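PDB 2V1M: glutathione peroxidase from Schistosoma mansoni, which catalyses the reduction of hydrogen peroxide by glutathione, giving glutathione disulfide and water. Local coordinates for residues V16-Y29 with G95-N107. Sequence-based numbering, arbitrary orientation. Where two conformers were deposited one is given.
Sequences VKDINGVDVSLEKY and GVQFDMFSKIKVN
S102 chi1 (-73°) turns OG back beside its own backbone N, and the two donate to neighbouring carbonyls of the hairpin of strands 15-17 and 23-25. S102 N donates to K17 O at 2.9 Å in a nearly straight bond (164°). S102 OG donates to D18 O at 2.7 Å. It comes from above the carbonyl plane, while G21 N, closing the type I turn D18-G21, reaches the same oxygen from the opposite face. I19 N completes the join by donating to M100 O at 3.0 Å. D18 and F101 thus form a single beta bridge.

The F101 ring also swings to the backbone N side (chi1 -65°), against V16, V24 and Y29. The V16 side chain crosses the ring obliquely, with CG2 3.5 Å from F101 CE1. V24 CG1 and Y29 OH lie at its edge. I19 runs alongside M100 and also packs on helix 83-94.

In the 3-10 turn after the hairpin, Y29 OH donates to D99 OD2 at 2.6 Å, from above the carboxylate plane. K28 NZ stays 4.0 Å from D99 OD2, too far for a salt bridge, but a water links it to D99 OD1.

The contact ties the N-terminal hairpin to edge strand 99-100 of the thioredoxin-fold sheet. Two donors satisfy D18 O and should fix the turn against S102. The short tyrosine bond, the water and the nearby lysine would probably stabilise D99 as a carboxylate.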
loop_
_atom_site.group_PDB
_atom_site.type_symbol
_atom_site.label_atom_id
_atom_site.label_comp_id
_atom_site.label_asym_id
_atom_site.label_seq_id
_atom_site.Cartn_x
_atom_site.Cartn_y
_atom_site.Cartn_z
ATOM N N VAL A 16 -3.968 0.841 12.179
ATOM C CA VAL A 16 -2.555 0.566 11.876
ATOM C C VAL A 16 -1.718 1.671 12.459
ATOM O O VAL A 16 -2.163 2.820 12.603
ATOM C CB VAL A 16 -2.314 0.435 10.350
ATOM C CG1 VAL A 16 -2.955 -0.851 9.797
ATOM C CG2 VAL A 16 -2.822 1.648 9.589
ATOM N N LYS A 17 -0.473 1.357 12.764
ATOM C CA LYS A 17 0.473 2.351 13.271
ATOM C C LYS A 17 1.179 3.008 12.080
ATOM O O LYS A 17 1.768 2.332 11.238
ATOM C CB LYS A 17 1.482 1.640 14.171
ATOM C CG LYS A 17 2.391 2.591 14.964
ATOM C CD LYS A 17 3.376 1.836 15.879
ATOM C CE LYS A 17 2.678 0.921 16.904
ATOM N NZ LYS A 17 1.818 1.704 17.798
ATOM N N ASP A 18 1.137 4.340 12.034
ATOM C CA ASP A 18 1.833 5.057 10.959
ATOM C C ASP A 18 3.347 5.100 11.233
ATOM O O ASP A 18 3.816 4.621 12.275
ATOM C CB ASP A 18 1.185 6.423 10.663
ATOM C CG ASP A 18 1.592 7.557 11.591
ATOM O OD1 ASP A 18 2.541 7.426 12.389
ATOM O OD2 ASP A 18 0.935 8.622 11.443
ATOM N N ILE A 19 4.106 5.656 10.301
ATOM C CA ILE A 19 5.574 5.539 10.404
ATOM C C ILE A 19 6.151 6.353 11.559
ATOM O O ILE A 19 7.286 6.122 11.953
ATOM C CB ILE A 19 6.276 5.816 9.076
ATOM C CG1 ILE A 19 7.683 5.196 9.020
ATOM C CG2 ILE A 19 6.257 7.327 8.785
ATOM C CD1 ILE A 19 8.202 5.068 7.590
ATOM N N ASN A 20 5.360 7.305 12.058
ATOM C CA ASN A 20 5.741 8.122 13.228
ATOM C C ASN A 20 5.322 7.493 14.547
ATOM O O ASN A 20 5.546 8.094 15.623
ATOM C CB ASN A 20 5.110 9.511 13.119
ATOM C CG ASN A 20 5.602 10.263 11.884
ATOM O OD1 ASN A 20 6.789 10.156 11.528
ATOM N ND2 ASN A 20 4.706 10.986 11.221
ATOM N N GLY A 21 4.729 6.297 14.485
ATOM C CA GLY A 21 4.265 5.619 15.694
ATOM C C GLY A 21 2.862 6.011 16.107
ATOM O O GLY A 21 2.418 5.581 17.190
ATOM N N VAL A 22 2.141 6.752 15.277
ATOM C CA VAL A 22 0.779 7.206 15.579
ATOM C C VAL A 22 -0.221 6.222 15.000
ATOM O O VAL A 22 -0.261 6.011 13.768
ATOM C CB VAL A 22 0.560 8.630 15.005
ATOM C CG1 VAL A 22 -0.910 9.037 15.045
ATOM C CG2 VAL A 22 1.466 9.637 15.753
ATOM N N ASP A 23 -1.053 5.640 15.859
ATOM C CA ASP A 23 -2.066 4.717 15.378
ATOM C C ASP A 23 -3.185 5.508 14.744
ATOM O O ASP A 23 -3.627 6.550 15.282
ATOM C CB ASP A 23 -2.562 3.860 16.543
ATOM C CG ASP A 23 -1.545 2.775 16.975
ATOM O OD1 ASP A 23 -0.384 2.730 16.462
ATOM O OD2 ASP A 23 -1.920 1.998 17.911
ATOM N N VAL A 24 -3.702 4.969 13.636
ATOM C CA VAL A 24 -4.754 5.595 12.870
ATOM C C VAL A 24 -5.711 4.510 12.394
ATOM O O VAL A 24 -5.302 3.472 11.866
ATOM C CB VAL A 24 -4.159 6.453 11.763
ATOM C CG1 VAL A 24 -3.433 5.638 10.795
ATOM C CG2 VAL A 24 -5.218 7.311 11.113
ATOM N N SER A 25 -6.996 4.785 12.573
ATOM C CA SER A 25 -8.014 3.941 11.958
ATOM C C SER A 25 -8.113 4.293 10.455
ATOM O O SER A 25 -8.161 5.472 10.068
ATOM C CB SER A 25 -9.365 4.185 12.609
ATOM O OG SER A 25 -10.393 3.624 11.787
ATOM N N LEU A 26 -8.270 3.256 9.635
ATOM C CA LEU A 26 -8.445 3.450 8.194
ATOM C C LEU A 26 -9.805 4.045 7.832
ATOM O O LEU A 26 -10.027 4.382 6.678
ATOM C CB LEU A 26 -8.148 2.169 7.413
ATOM C CG LEU A 26 -6.738 1.615 7.639
ATOM C CD1 LEU A 26 -6.577 0.345 6.788
ATOM C CD2 LEU A 26 -5.680 2.643 7.313
ATOM N N GLU A 27 -10.661 4.275 8.840
ATOM C CA GLU A 27 -11.817 5.177 8.656
ATOM C C GLU A 27 -11.399 6.509 8.023
ATOM O O GLU A 27 -12.204 7.133 7.339
ATOM C CB GLU A 27 -12.471 5.460 10.012
ATOM C CG GLU A 27 -13.343 4.314 10.537
ATOM C CD GLU A 27 -14.719 4.314 9.877
ATOM O OE1 GLU A 27 -15.065 5.341 9.272
ATOM O OE2 GLU A 27 -15.404 3.275 9.954
ATOM N N LYS A 28 -10.160 6.940 8.269
ATOM C CA LYS A 28 -9.562 8.147 7.660
ATOM C C LYS A 28 -9.779 8.188 6.143
ATOM O O LYS A 28 -9.899 9.283 5.556
ATOM C CB LYS A 28 -8.007 8.197 7.972
ATOM C CG LYS A 28 -7.211 9.289 7.287
ATOM C CD LYS A 28 -5.750 9.289 7.780
ATOM C CE LYS A 28 -4.876 10.241 6.992
ATOM N NZ LYS A 28 -3.574 10.513 7.640
ATOM N N TYR A 29 -9.801 7.022 5.507
ATOM C CA TYR A 29 -9.793 6.908 4.047
ATOM C C TYR A 29 -11.180 6.729 3.430
ATOM O O TYR A 29 -11.298 6.527 2.214
ATOM C CB TYR A 29 -8.835 5.782 3.632
ATOM C CG TYR A 29 -7.416 6.089 4.079
ATOM C CD1 TYR A 29 -6.672 7.049 3.420
ATOM C CD2 TYR A 29 -6.872 5.481 5.194
ATOM C CE1 TYR A 29 -5.398 7.384 3.863
ATOM C CE2 TYR A 29 -5.582 5.816 5.669
ATOM C CZ TYR A 29 -4.861 6.775 4.993
ATOM O OH TYR A 29 -3.609 7.068 5.469
ATOM N N GLY A 95 11.179 12.276 -1.920
ATOM C CA GLY A 95 10.206 13.308 -1.561
ATOM C C GLY A 95 8.790 12.741 -1.371
ATOM O O GLY A 95 7.804 13.404 -1.691
ATOM N N VAL A 96 8.701 11.535 -0.778
ATOM C CA VAL A 96 7.412 10.910 -0.579
ATOM C C VAL A 96 6.459 11.835 0.200
ATOM O O VAL A 96 6.780 12.258 1.331
ATOM C CB VAL A 96 7.573 9.597 0.202
ATOM C CG1 VAL A 96 6.225 9.064 0.681
ATOM C CG2 VAL A 96 8.281 8.566 -0.678
ATOM N N GLN A 97 5.286 12.064 -0.398
ATOM C CA GLN A 97 4.228 12.861 0.255
ATOM C C GLN A 97 3.011 12.037 0.597
ATOM O O GLN A 97 2.107 12.549 1.274
ATOM C CB GLN A 97 3.830 14.039 -0.625
ATOM C CG GLN A 97 4.921 15.063 -0.770
ATOM C CD GLN A 97 4.495 16.123 -1.741
ATOM O OE1 GLN A 97 4.255 15.842 -2.917
ATOM N NE2 GLN A 97 4.303 17.355 -1.254
ATOM N N PHE A 98 2.928 10.792 0.118
ATOM C CA PHE A 98 1.837 9.905 0.456
ATOM C C PHE A 98 2.078 9.284 1.855
ATOM O O PHE A 98 3.045 9.642 2.552
ATOM C CB PHE A 98 1.615 8.847 -0.632
ATOM C CG PHE A 98 2.844 8.059 -1.023
ATOM C CD1 PHE A 98 3.676 8.487 -2.073
ATOM C CD2 PHE A 98 3.202 6.899 -0.315
ATOM C CE1 PHE A 98 4.814 7.761 -2.411
ATOM C CE2 PHE A 98 4.357 6.189 -0.644
ATOM C CZ PHE A 98 5.183 6.630 -1.685
ATOM N N ASP A 99 1.149 8.433 2.306
ATOM C CA ASP A 99 1.141 7.999 3.694
ATOM C C ASP A 99 2.023 6.771 3.885
ATOM O O ASP A 99 1.823 5.733 3.257
ATOM C CB ASP A 99 -0.296 7.758 4.139
ATOM C CG ASP A 99 -1.098 9.048 4.231
ATOM O OD1 ASP A 99 -0.497 10.127 4.401
ATOM O OD2 ASP A 99 -2.342 8.951 4.165
ATOM N N MET A 100 2.964 6.890 4.823
ATOM C CA MET A 100 3.889 5.843 5.232
ATOM C C MET A 100 3.488 5.274 6.574
ATOM O O MET A 100 3.084 6.007 7.498
ATOM C CB MET A 100 5.310 6.420 5.364
ATOM C CG MET A 100 5.945 6.933 4.052
ATOM S SD MET A 100 6.249 5.651 2.814
ATOM C CE MET A 100 7.276 4.494 3.714
ATOM N N PHE A 101 3.657 3.954 6.694
ATOM C CA PHE A 101 3.286 3.220 7.914
ATOM C C PHE A 101 4.464 2.541 8.571
ATOM O O PHE A 101 5.550 2.421 8.010
ATOM C CB PHE A 101 2.122 2.260 7.603
ATOM C CG PHE A 101 0.870 3.036 7.217
ATOM C CD1 PHE A 101 -0.033 3.431 8.201
ATOM C CD2 PHE A 101 0.684 3.498 5.899
ATOM C CE1 PHE A 101 -1.156 4.222 7.884
ATOM C CE2 PHE A 101 -0.397 4.292 5.587
ATOM C CZ PHE A 101 -1.311 4.680 6.582
ATOM N N SER A 102 4.255 2.100 9.816
ATOM C CA SER A 102 5.213 1.249 10.469
ATOM C C SER A 102 5.234 -0.157 9.844
ATOM O O SER A 102 4.291 -0.622 9.186
ATOM C CB SER A 102 4.908 1.157 11.980
ATOM O OG SER A 102 5.248 2.353 12.661
ATOM N N LYS A 103 6.361 -0.824 10.077
ATOM C CA LYS A 103 6.617 -2.144 9.486
ATOM C C LYS A 103 5.631 -3.178 10.036
ATOM O O LYS A 103 5.291 -3.203 11.242
ATOM C CB LYS A 103 8.086 -2.495 9.740
ATOM C CG LYS A 103 8.594 -3.761 9.050
ATOM C CD LYS A 103 9.971 -4.173 9.544
ATOM C CE LYS A 103 11.015 -3.087 9.282
ATOM N NZ LYS A 103 12.380 -3.558 9.660
ATOM N N ILE A 104 5.160 -4.043 9.130
ATOM C CA ILE A 104 4.233 -5.118 9.424
ATOM C C ILE A 104 4.668 -6.377 8.694
ATOM O O ILE A 104 5.572 -6.375 7.829
ATOM C CB ILE A 104 2.802 -4.756 8.994
ATOM C CG1 ILE A 104 2.727 -4.477 7.487
ATOM C CG2 ILE A 104 2.259 -3.588 9.864
ATOM C CD1 ILE A 104 1.296 -4.491 6.918
ATOM N N LYS A 105 3.975 -7.464 9.006
ATOM C CA LYS A 105 4.012 -8.691 8.179
ATOM C C LYS A 105 2.754 -8.694 7.297
ATOM O O LYS A 105 1.675 -8.203 7.686
ATOM C CB LYS A 105 4.061 -9.930 9.059
ATOM C CG LYS A 105 5.435 -10.036 9.745
ATOM C CD LYS A 105 5.453 -11.182 10.761
ATOM C CE LYS A 105 6.870 -11.323 11.302
ATOM N NZ LYS A 105 7.012 -12.545 12.121
ATOM N N VAL A 106 2.925 -9.270 6.111
ATOM C CA VAL A 106 1.830 -9.429 5.132
ATOM C C VAL A 106 1.423 -10.888 4.903
ATOM O O VAL A 106 0.327 -11.127 4.402
ATOM C CB VAL A 106 2.144 -8.733 3.792
ATOM C CG1 VAL A 106 2.454 -7.252 4.011
ATOM C CG2 VAL A 106 3.297 -9.437 3.054
ATOM N N ASN A 107 2.303 -11.828 5.281
ATOM C CA ASN A 107 2.045 -13.258 5.180
ATOM C C ASN A 107 2.169 -13.932 6.538
ATOM O O ASN A 107 2.842 -13.432 7.433
ATOM C CB ASN A 107 2.996 -13.944 4.196
ATOM C CG ASN A 107 2.744 -13.574 2.756
ATOM O OD1 ASN A 107 1.612 -13.315 2.324
ATOM N ND2 ASN A 107 3.802 -13.566 1.986
HETATM O O HOH W 1 1.583 -0.302 10.212
HETATM O O HOH W 2 -1.709 11.845 6.232
#